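Local coordinates for UPF0141 protein yjdB (Campylobacter jejuni subsp. jejuni HB93-13, PDB 4TN0) that probably transfers phosphoethanolamine groups in the periplasm through a zinc-bound, alkaline phosphatase-like domain, and is required for polymyxin resistance and motility, at residues A[31-36]-A[195-200]; A[39-44]-A[170-175]; A[152-157]-A[162-167]. One frame throughout, in Å; residues are numbered along the deposited sequence.

Interaction 1: residues A[31-36]-A[195-200]; sequences ANYSLG and NTLLYT
Leu197 meets Asn32 and Tyr33 with its two methyl branches, and the two methyls mainly meet different residues. Leu197 CD2 lies 3.7 Å from Tyr33 CE1 and also close to the phenol oxygen. It comes in obliquely at the hydroxyl end of the ring. The other methyl, Leu197 CD1, packs against Asn32 CB at 3.5 Å. Leu197 CD1 is anti to CA (chi2 179°), which carries that methyl towards Asn32.

Polar atoms border this apolar patch but find their partners elsewhere. Leu197 CD1 sits 3.4 Å from Asn32 O, a carbonyl that accepts a hydrogen bond from Thr43 OG1. The Asn32 side-chain amide is held at both ends: OD1 takes a bond from Arg29 NE, and ND2 gives one to Asp194 OD1. Tyr33 OH is hydrogen-bonded to the hydroxyl of Tyr223. These bonds fix the polar ends, while the two leucine methyls pack against the apolar parts.

All three touching residues are buried. The contact joins the loop between strands 18-24 and 53-59 to the long helix 186-211. The Tyr33 ring also touches Pro254 and Ile256 of strand 252-259, and Asn32 touches Ile190 and Tyr193 one to two turns earlier on the helix. Tyr33 is thus packed between helix 186-211 and strand 252-259 of the mixed sheet, with Asn32 against the helix.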
loop_
_atom_site.group_PDB
_atom_site.type_symbol
_atom_site.label_atom_id
_atom_site.label_comp_id
_atom_site.label_asym_id
_atom_site.label_seq_id
_atom_site.Cartn_x
_atom_site.Cartn_y
_atom_site.Cartn_z
ATOM N N ALA A 31 -0.522 8.076 -11.846
ATOM C CA ALA A 31 -0.447 9.205 -12.781
ATOM C C ALA A 31 -0.467 10.566 -12.081
ATOM O O ALA A 31 -0.171 11.588 -12.697
ATOM C CB ALA A 31 -1.587 9.129 -13.800
ATOM N N ASN A 32 -0.867 10.595 -10.815
ATOM C CA ASN A 32 -0.946 11.867 -10.090
ATOM C C ASN A 32 0.097 11.949 -8.980
ATOM O O ASN A 32 -0.073 12.657 -7.999
ATOM C CB ASN A 32 -2.340 12.089 -9.514
ATOM C CG ASN A 32 -3.364 12.436 -10.576
ATOM O OD1 ASN A 32 -3.489 11.754 -11.590
ATOM N ND2 ASN A 32 -4.104 13.501 -10.344
ATOM N N TYR A 33 1.161 11.176 -9.128
ATOM C CA TYR A 33 2.288 11.233 -8.213
ATOM C C TYR A 33 3.403 12.098 -8.821
ATOM O O TYR A 33 3.834 11.880 -9.957
ATOM C CB TYR A 33 2.761 9.811 -7.867
ATOM C CG TYR A 33 1.960 9.244 -6.719
ATOM C CD1 TYR A 33 0.598 8.991 -6.860
ATOM C CD2 TYR A 33 2.553 9.004 -5.473
ATOM C CE1 TYR A 33 -0.157 8.509 -5.800
ATOM C CE2 TYR A 33 1.810 8.513 -4.402
ATOM C CZ TYR A 33 0.448 8.280 -4.574
ATOM O OH TYR A 33 -0.312 7.799 -3.539
ATOM N N SER A 34 3.780 13.155 -8.107
ATOM C CA SER A 34 4.854 14.023 -8.579
ATOM C C SER A 34 6.215 13.310 -8.490
ATOM O O SER A 34 7.147 13.647 -9.220
ATOM C CB SER A 34 4.862 15.346 -7.808
ATOM O OG SER A 34 4.902 15.133 -6.401
ATOM N N LEU A 35 6.315 12.318 -7.604
ATOM C CA LEU A 35 7.481 11.425 -7.528
ATOM C C LEU A 35 7.732 10.732 -8.860
ATOM O O LEU A 35 8.840 10.263 -9.134
ATOM C CB LEU A 35 7.289 10.374 -6.419
ATOM C CG LEU A 35 7.632 10.792 -4.978
ATOM C CD1 LEU A 35 6.977 9.880 -3.934
ATOM C CD2 LEU A 35 9.133 10.864 -4.744
ATOM N N GLY A 36 6.688 10.642 -9.676
ATOM C CA GLY A 36 6.779 9.964 -10.955
ATOM C C GLY A 36 6.658 10.913 -12.127
ATOM O O GLY A 36 6.540 10.475 -13.268
ATOM N N ASN A 195 -5.221 16.637 -3.278
ATOM C CA ASN A 195 -5.151 16.919 -1.848
ATOM C C ASN A 195 -5.148 15.635 -1.039
ATOM O O ASN A 195 -4.405 15.526 -0.069
ATOM C CB ASN A 195 -6.320 17.791 -1.389
ATOM C CG ASN A 195 -6.198 19.219 -1.837
ATOM O OD1 ASN A 195 -5.118 19.684 -2.196
ATOM N ND2 ASN A 195 -7.322 19.928 -1.830
ATOM N N THR A 196 -5.982 14.671 -1.428
ATOM C CA THR A 196 -6.044 13.408 -0.708
ATOM C C THR A 196 -4.710 12.676 -0.810
ATOM O O THR A 196 -4.300 11.997 0.123
ATOM C CB THR A 196 -7.164 12.475 -1.233
ATOM O OG1 THR A 196 -6.827 11.979 -2.543
ATOM C CG2 THR A 196 -8.447 13.203 -1.305
ATOM N N LEU A 197 -4.038 12.824 -1.949
ATOM C CA LEU A 197 -2.726 12.207 -2.151
ATOM C C LEU A 197 -1.668 12.882 -1.269
ATOM O O LEU A 197 -0.795 12.215 -0.695
ATOM C CB LEU A 197 -2.323 12.294 -3.626
ATOM C CG LEU A 197 -3.153 11.502 -4.658
ATOM C CD1 LEU A 197 -2.650 11.719 -6.069
ATOM C CD2 LEU A 197 -3.168 10.006 -4.336
ATOM N N LEU A 198 -1.753 14.210 -1.185
ATOM C CA LEU A 198 -0.875 15.035 -0.368
ATOM C C LEU A 198 -0.983 14.637 1.094
ATOM O O LEU A 198 0.021 14.437 1.779
ATOM C CB LEU A 198 -1.225 16.511 -0.539
ATOM C CG LEU A 198 -0.276 17.534 0.073
ATOM C CD1 LEU A 198 1.085 17.433 -0.606
ATOM C CD2 LEU A 198 -0.865 18.926 -0.122
ATOM N N TYR A 199 -2.213 14.491 1.560
ATOM C CA TYR A 199 -2.444 14.093 2.939
ATOM C C TYR A 199 -1.854 12.713 3.202
ATOM O O TYR A 199 -1.174 12.504 4.195
ATOM C CB TYR A 199 -3.938 14.096 3.241
ATOM C CG TYR A 199 -4.316 13.738 4.667
ATOM C CD1 TYR A 199 -3.689 14.343 5.747
ATOM C CD2 TYR A 199 -5.344 12.842 4.925
ATOM C CE1 TYR A 199 -4.062 14.045 7.050
ATOM C CE2 TYR A 199 -5.720 12.527 6.219
ATOM C CZ TYR A 199 -5.082 13.138 7.280
ATOM O OH TYR A 199 -5.459 12.835 8.564
ATOM N N THR A 200 -2.084 11.785 2.283
ATOM C CA THR A 200 -1.486 10.461 2.384
ATOM C C THR A 200 0.038 10.570 2.332
ATOM O O THR A 200 0.730 9.881 3.079
ATOM C CB THR A 200 -1.991 9.521 1.277
ATOM O OG1 THR A 200 -3.351 9.175 1.553
ATOM C CG2 THR A 200 -1.167 8.236 1.239
#

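Interaction 2: residues A[39-44]-A[170-175]; sequences TKNDTN and KKFTPT
The Phe172 ring carries Asn41 on one face and the carbonyl oxygen of Asp42 at its edge. Asn41 CB stands 3.4 Å from the ring centroid, only 8° off the ring normal, which makes a well-centred CH-pi contact. The Asn41 amide continues over the same face towards the root of the ring. Asn41 CG stands anti to its own carbonyl carbon (chi1 -59°), which directs the amide along that face. Its plane is 6° from that of the ring, so the two flat groups are stacked. Asn41 CG is 3.6 Å from Phe172 CG, and Asn41 ND2 reaches 3.8 Å from Phe172 CB. The two side chains run in opposite directions past each other.

At the far end of the ring, Phe172 CZ lies 3.9 Å from Asp42 O, near the ring plane. Thr43 CG2 approaches Phe172 CE2 obliquely at 4.4 Å and adds a minor contact. Asp42 is the centre of an inverse gamma turn, closed by a weak bond from Thr43 N to Asn41 O. This turn places three successive residues around the ring.

Second partners hold the stack in position. Asn41 ND2 bonds to Asp194 OD2, and Phe172 N donates to Asn195 OD1. Both acceptors belong to helix 186-211. The contact therefore joins two loops, one between strands 18-24 and 53-59 and the other between strand 146-152 and helix 186-211, beside the same part of that helix.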
loop_
_atom_site.group_PDB
_atom_site.type_symbol
_atom_site.label_atom_id
_atom_site.label_comp_id
_atom_site.label_asym_id
_atom_site.label_seq_id
_atom_site.Cartn_x
_atom_site.Cartn_y
_atom_site.Cartn_z
ATOM N N THR A 39 3.086 16.963 -12.820
ATOM C CA THR A 39 3.552 18.334 -12.661
ATOM C C THR A 39 2.499 19.385 -12.223
ATOM O O THR A 39 2.864 20.426 -11.681
ATOM C CB THR A 39 4.186 18.786 -13.971
ATOM O OG1 THR A 39 3.287 18.461 -15.031
ATOM C CG2 THR A 39 5.453 18.018 -14.222
ATOM N N LYS A 40 1.213 19.086 -12.393
ATOM C CA LYS A 40 0.144 20.038 -12.086
ATOM C C LYS A 40 0.193 20.423 -10.615
ATOM O O LYS A 40 0.257 21.599 -10.289
ATOM C CB LYS A 40 -1.223 19.450 -12.439
ATOM C CG LYS A 40 -2.447 20.280 -12.013
ATOM C CD LYS A 40 -3.011 21.119 -13.156
ATOM C CE LYS A 40 -4.184 21.997 -12.686
ATOM N NZ LYS A 40 -5.311 21.224 -12.056
ATOM N N ASN A 41 0.150 19.434 -9.729
ATOM C CA ASN A 41 0.299 19.685 -8.291
ATOM C C ASN A 41 1.372 18.780 -7.686
ATOM O O ASN A 41 1.463 17.612 -8.044
ATOM C CB ASN A 41 -1.036 19.493 -7.553
ATOM C CG ASN A 41 -2.126 20.423 -8.071
ATOM O OD1 ASN A 41 -1.861 21.580 -8.386
ATOM N ND2 ASN A 41 -3.358 19.926 -8.145
ATOM N N ASP A 42 2.214 19.330 -6.814
ATOM C CA ASP A 42 3.287 18.551 -6.186
ATOM C C ASP A 42 2.751 17.681 -5.052
ATOM O O ASP A 42 2.920 18.004 -3.868
ATOM C CB ASP A 42 4.400 19.457 -5.652
ATOM C CG ASP A 42 5.585 18.667 -5.113
ATOM O OD1 ASP A 42 5.709 17.471 -5.457
ATOM O OD2 ASP A 42 6.376 19.223 -4.320
ATOM N N THR A 43 2.127 16.565 -5.419
ATOM C CA THR A 43 1.459 15.680 -4.460
ATOM C C THR A 43 2.415 14.979 -3.490
ATOM O O THR A 43 2.009 14.517 -2.420
ATOM C CB THR A 43 0.653 14.603 -5.182
ATOM O OG1 THR A 43 1.503 13.936 -6.119
ATOM C CG2 THR A 43 -0.528 15.223 -5.911
ATOM N N ASN A 44 3.675 14.868 -3.883
ATOM C CA ASN A 44 4.649 14.150 -3.074
ATOM C C ASN A 44 5.663 15.053 -2.375
ATOM O O ASN A 44 6.828 14.700 -2.224
ATOM C CB ASN A 44 5.351 13.133 -3.951
ATOM C CG ASN A 44 4.388 12.139 -4.546
ATOM O OD1 ASN A 44 4.334 11.958 -5.759
ATOM N ND2 ASN A 44 3.633 11.472 -3.691
ATOM N N LYS A 170 -5.859 21.144 2.466
ATOM C CA LYS A 170 -6.603 21.681 1.330
ATOM C C LYS A 170 -5.674 22.641 0.618
ATOM O O LYS A 170 -5.925 23.830 0.577
ATOM C CB LYS A 170 -7.883 22.392 1.814
ATOM C CG LYS A 170 -8.900 22.826 0.737
ATOM C CD LYS A 170 -10.199 23.383 1.381
ATOM C CE LYS A 170 -11.145 23.922 0.318
ATOM N NZ LYS A 170 -12.509 24.260 0.831
ATOM N N LYS A 171 -4.588 22.122 0.062
ATOM C CA LYS A 171 -3.526 22.973 -0.462
ATOM C C LYS A 171 -3.755 23.342 -1.920
ATOM O O LYS A 171 -3.278 24.377 -2.379
ATOM C CB LYS A 171 -2.160 22.290 -0.261
ATOM C CG LYS A 171 -0.927 23.130 -0.626
ATOM C CD LYS A 171 0.299 22.650 0.167
ATOM C CE LYS A 171 1.628 22.990 -0.509
ATOM N NZ LYS A 171 2.753 22.186 0.059
ATOM N N PHE A 172 -4.477 22.494 -2.651
ATOM C CA PHE A 172 -4.752 22.732 -4.071
ATOM C C PHE A 172 -6.209 23.186 -4.280
ATOM O O PHE A 172 -7.146 22.497 -3.870
ATOM C CB PHE A 172 -4.438 21.476 -4.883
ATOM C CG PHE A 172 -3.076 20.891 -4.597
ATOM C CD1 PHE A 172 -1.938 21.680 -4.678
ATOM C CD2 PHE A 172 -2.932 19.549 -4.253
ATOM C CE1 PHE A 172 -0.678 21.148 -4.422
ATOM C CE2 PHE A 172 -1.669 19.002 -3.993
ATOM C CZ PHE A 172 -0.542 19.800 -4.077
ATOM N N THR A 173 -6.391 24.365 -4.882
ATOM C CA THR A 173 -7.718 24.991 -4.984
ATOM C C THR A 173 -7.975 25.606 -6.374
ATOM O O THR A 173 -7.038 26.022 -7.048
ATOM C CB THR A 173 -7.901 26.097 -3.890
ATOM O OG1 THR A 173 -6.843 27.048 -4.008
ATOM C CG2 THR A 173 -7.885 25.492 -2.462
ATOM N N PRO A 174 -9.250 25.722 -6.791
ATOM C CA PRO A 174 -10.492 25.392 -6.069
ATOM C C PRO A 174 -10.705 23.875 -5.948
ATOM O O PRO A 174 -9.966 23.134 -6.578
ATOM C CB PRO A 174 -11.577 26.032 -6.928
ATOM C CG PRO A 174 -10.993 26.020 -8.336
ATOM C CD PRO A 174 -9.511 26.232 -8.156
ATOM N N THR A 175 -11.669 23.453 -5.131
ATOM C CA THR A 175 -11.954 22.056 -4.879
ATOM C C THR A 175 -13.398 21.663 -5.207
ATOM O O THR A 175 -14.263 22.511 -5.443
ATOM C CB THR A 175 -11.690 21.698 -3.385
ATOM O OG1 THR A 175 -12.627 22.387 -2.544
ATOM C CG2 THR A 175 -10.262 22.050 -2.980
#

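Interaction 3: residues A[152-157]-A[162-167]; sequences HLQGSH and YKRYPS
Arg164 lays one face of its guanidinium group over the side chain of Gln154. Gln154 CG is 3.5 Å from Arg164 NE, and Gln154 NE2 lies 4.0 Å above the guanidinium plane. The amide is turned 80° to that plane, so the two groups do not stack flat. Gln154 OE1 is bonded to Ser108 N, which helps set the amide. Bends at chi2 (-77°) and chi3 (84°) fold the arginine over the turn, with its aliphatic part against the backbone. Arg164 CB and CD are each 3.4 Å from Gly155 O.

One hydrogen bond crosses the contact. Arg164 NH2 donates to His157 O at 3.0 Å. The oxygen is in the guanidinium plane, but the donor stands above the carbonyl plane. The same nitrogen lies near the edge of the His157 ring, 3.8 Å from ND1. Gln154 to His157 form a type II' beta turn, and Arg164 NH2 also bonds to Thr160 OG1.

The side chain of His157 is about 6 Å from the bound zinc ion, although it is not among the zinc ligands. By bonding both His157 O and Thr160 OG1, Arg164 ties the type II' turn to the residues that follow it.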
loop_
_atom_site.group_PDB
_atom_site.type_symbol
_atom_site.label_atom_id
_atom_site.label_comp_id
_atom_site.label_asym_id
_atom_site.label_seq_id
_atom_site.Cartn_x
_atom_site.Cartn_y
_atom_site.Cartn_z
ATOM N N HIS A 152 -3.938 0.118 6.990
ATOM C CA HIS A 152 -4.865 0.120 5.853
ATOM C C HIS A 152 -5.610 1.463 5.822
ATOM O O HIS A 152 -6.449 1.746 6.689
ATOM C CB HIS A 152 -5.859 -1.049 5.957
ATOM C CG HIS A 152 -6.715 -1.249 4.736
ATOM N ND1 HIS A 152 -7.864 -2.015 4.750
ATOM C CD2 HIS A 152 -6.588 -0.797 3.465
ATOM C CE1 HIS A 152 -8.418 -2.005 3.555
ATOM N NE2 HIS A 152 -7.662 -1.278 2.754
ATOM N N LEU A 153 -5.283 2.280 4.822
ATOM C CA LEU A 153 -5.826 3.625 4.680
ATOM C C LEU A 153 -7.226 3.696 4.073
ATOM O O LEU A 153 -7.627 2.836 3.290
ATOM C CB LEU A 153 -4.895 4.464 3.811
ATOM C CG LEU A 153 -3.420 4.503 4.199
ATOM C CD1 LEU A 153 -2.676 5.449 3.257
ATOM C CD2 LEU A 153 -3.264 4.922 5.653
ATOM N N GLN A 154 -7.964 4.736 4.440
ATOM C CA GLN A 154 -9.124 5.168 3.675
ATOM C C GLN A 154 -8.600 5.930 2.440
ATOM O O GLN A 154 -9.232 5.932 1.366
ATOM C CB GLN A 154 -10.047 6.045 4.533
ATOM C CG GLN A 154 -11.401 6.421 3.919
ATOM C CD GLN A 154 -12.420 5.275 3.839
ATOM O OE1 GLN A 154 -12.076 4.097 3.777
ATOM N NE2 GLN A 154 -13.693 5.641 3.821
ATOM N N GLY A 155 -7.437 6.569 2.603
ATOM C CA GLY A 155 -6.705 7.148 1.492
ATOM C C GLY A 155 -7.523 8.135 0.669
ATOM O O GLY A 155 -7.893 9.201 1.147
ATOM N N SER A 156 -7.762 7.787 -0.589
ATOM C CA SER A 156 -8.488 8.628 -1.523
ATOM C C SER A 156 -9.901 8.120 -1.843
ATOM O O SER A 156 -10.418 8.430 -2.901
ATOM C CB SER A 156 -7.718 8.731 -2.837
ATOM O OG SER A 156 -6.455 9.343 -2.689
ATOM N N HIS A 157 -10.514 7.346 -0.957
ATOM C CA HIS A 157 -11.817 6.745 -1.237
ATOM C C HIS A 157 -12.797 7.800 -1.747
ATOM O O HIS A 157 -12.867 8.887 -1.201
ATOM C CB HIS A 157 -12.384 6.075 0.027
ATOM C CG HIS A 157 -13.695 5.379 -0.191
ATOM N ND1 HIS A 157 -14.905 5.926 0.197
ATOM C CD2 HIS A 157 -13.985 4.169 -0.732
ATOM C CE1 HIS A 157 -15.884 5.093 -0.110
ATOM N NE2 HIS A 157 -15.352 4.018 -0.675
ATOM N N TYR A 162 -13.313 15.060 -0.776
ATOM C CA TYR A 162 -13.024 16.246 0.030
ATOM C C TYR A 162 -13.089 15.938 1.521
ATOM O O TYR A 162 -12.636 16.734 2.333
ATOM C CB TYR A 162 -14.002 17.377 -0.321
ATOM C CG TYR A 162 -15.404 17.097 0.135
ATOM C CD1 TYR A 162 -16.250 16.309 -0.622
ATOM C CD2 TYR A 162 -15.886 17.622 1.331
ATOM C CE1 TYR A 162 -17.539 16.040 -0.206
ATOM C CE2 TYR A 162 -17.179 17.358 1.760
ATOM C CZ TYR A 162 -18.000 16.571 0.988
ATOM O OH TYR A 162 -19.285 16.301 1.399
ATOM N N LYS A 163 -13.650 14.786 1.878
ATOM C CA LYS A 163 -13.764 14.414 3.285
ATOM C C LYS A 163 -12.552 13.629 3.778
ATOM O O LYS A 163 -12.493 13.265 4.938
ATOM C CB LYS A 163 -15.011 13.566 3.534
ATOM C CG LYS A 163 -16.365 14.294 3.480
ATOM C CD LYS A 163 -17.445 13.237 3.675
ATOM C CE LYS A 163 -18.806 13.760 4.004
ATOM N NZ LYS A 163 -19.688 12.548 4.151
ATOM N N ARG A 164 -11.594 13.358 2.904
ATOM C CA ARG A 164 -10.485 12.465 3.263
ATOM C C ARG A 164 -9.357 13.202 3.988
ATOM O O ARG A 164 -8.551 12.589 4.678
ATOM C CB ARG A 164 -9.923 11.777 2.003
ATOM C CG ARG A 164 -10.943 10.948 1.196
ATOM C CD ARG A 164 -11.245 9.599 1.836
ATOM N NE ARG A 164 -12.260 9.672 2.880
ATOM C CZ ARG A 164 -13.572 9.587 2.684
ATOM N NH1 ARG A 164 -14.394 9.670 3.727
ATOM N NH2 ARG A 164 -14.066 9.408 1.458
ATOM N N TYR A 165 -9.309 14.519 3.838
ATOM C CA TYR A 165 -8.219 15.291 4.415
ATOM C C TYR A 165 -8.733 16.456 5.253
ATOM O O TYR A 165 -9.803 16.994 4.978
ATOM C CB TYR A 165 -7.296 15.810 3.323
ATOM C CG TYR A 165 -8.001 16.575 2.228
ATOM C CD1 TYR A 165 -8.384 15.939 1.053
ATOM C CD2 TYR A 165 -8.269 17.938 2.361
ATOM C CE1 TYR A 165 -9.021 16.620 0.052
ATOM C CE2 TYR A 165 -8.903 18.639 1.358
ATOM C CZ TYR A 165 -9.281 17.971 0.206
ATOM O OH TYR A 165 -9.901 18.647 -0.801
ATOM N N PRO A 166 -7.974 16.832 6.296
ATOM C CA PRO A 166 -8.301 18.005 7.115
ATOM C C PRO A 166 -7.969 19.302 6.375
ATOM O O PRO A 166 -7.217 19.253 5.386
ATOM C CB PRO A 166 -7.423 17.813 8.359
ATOM C CG PRO A 166 -6.220 17.079 7.836
ATOM C CD PRO A 166 -6.771 16.134 6.790
ATOM N N SER A 167 -8.523 20.427 6.841
ATOM C CA SER A 167 -8.385 21.713 6.143
ATOM C C SER A 167 -6.925 22.088 5.948
ATOM O O SER A 167 -6.569 22.756 4.983
ATOM C CB SER A 167 -9.154 22.833 6.879
ATOM O OG SER A 167 -8.591 23.174 8.143
#

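Interactions 1 and 3 are buried, whereas interaction 2 lies farther out and is only partly buried. Helix 186-211 is common ground: interaction 1 uses it directly, and the other two border it. Interactions 1 and 2 share the loop after strand 18-24 and are linked by Ser34 OG to Asp42 OD1 and by Leu35 N to Asn44 OD1. Interactions 1 and 3 meet through Thr196 OG1 and Ser156 OG. The chemistry differs with place. Interaction 1 is leucine packing, interaction 2 an amide-aromatic stack, and interaction 3, nearest the zinc, is an arginine bonded to backbone. Interaction 3 is nested in the chain loops closed by both others.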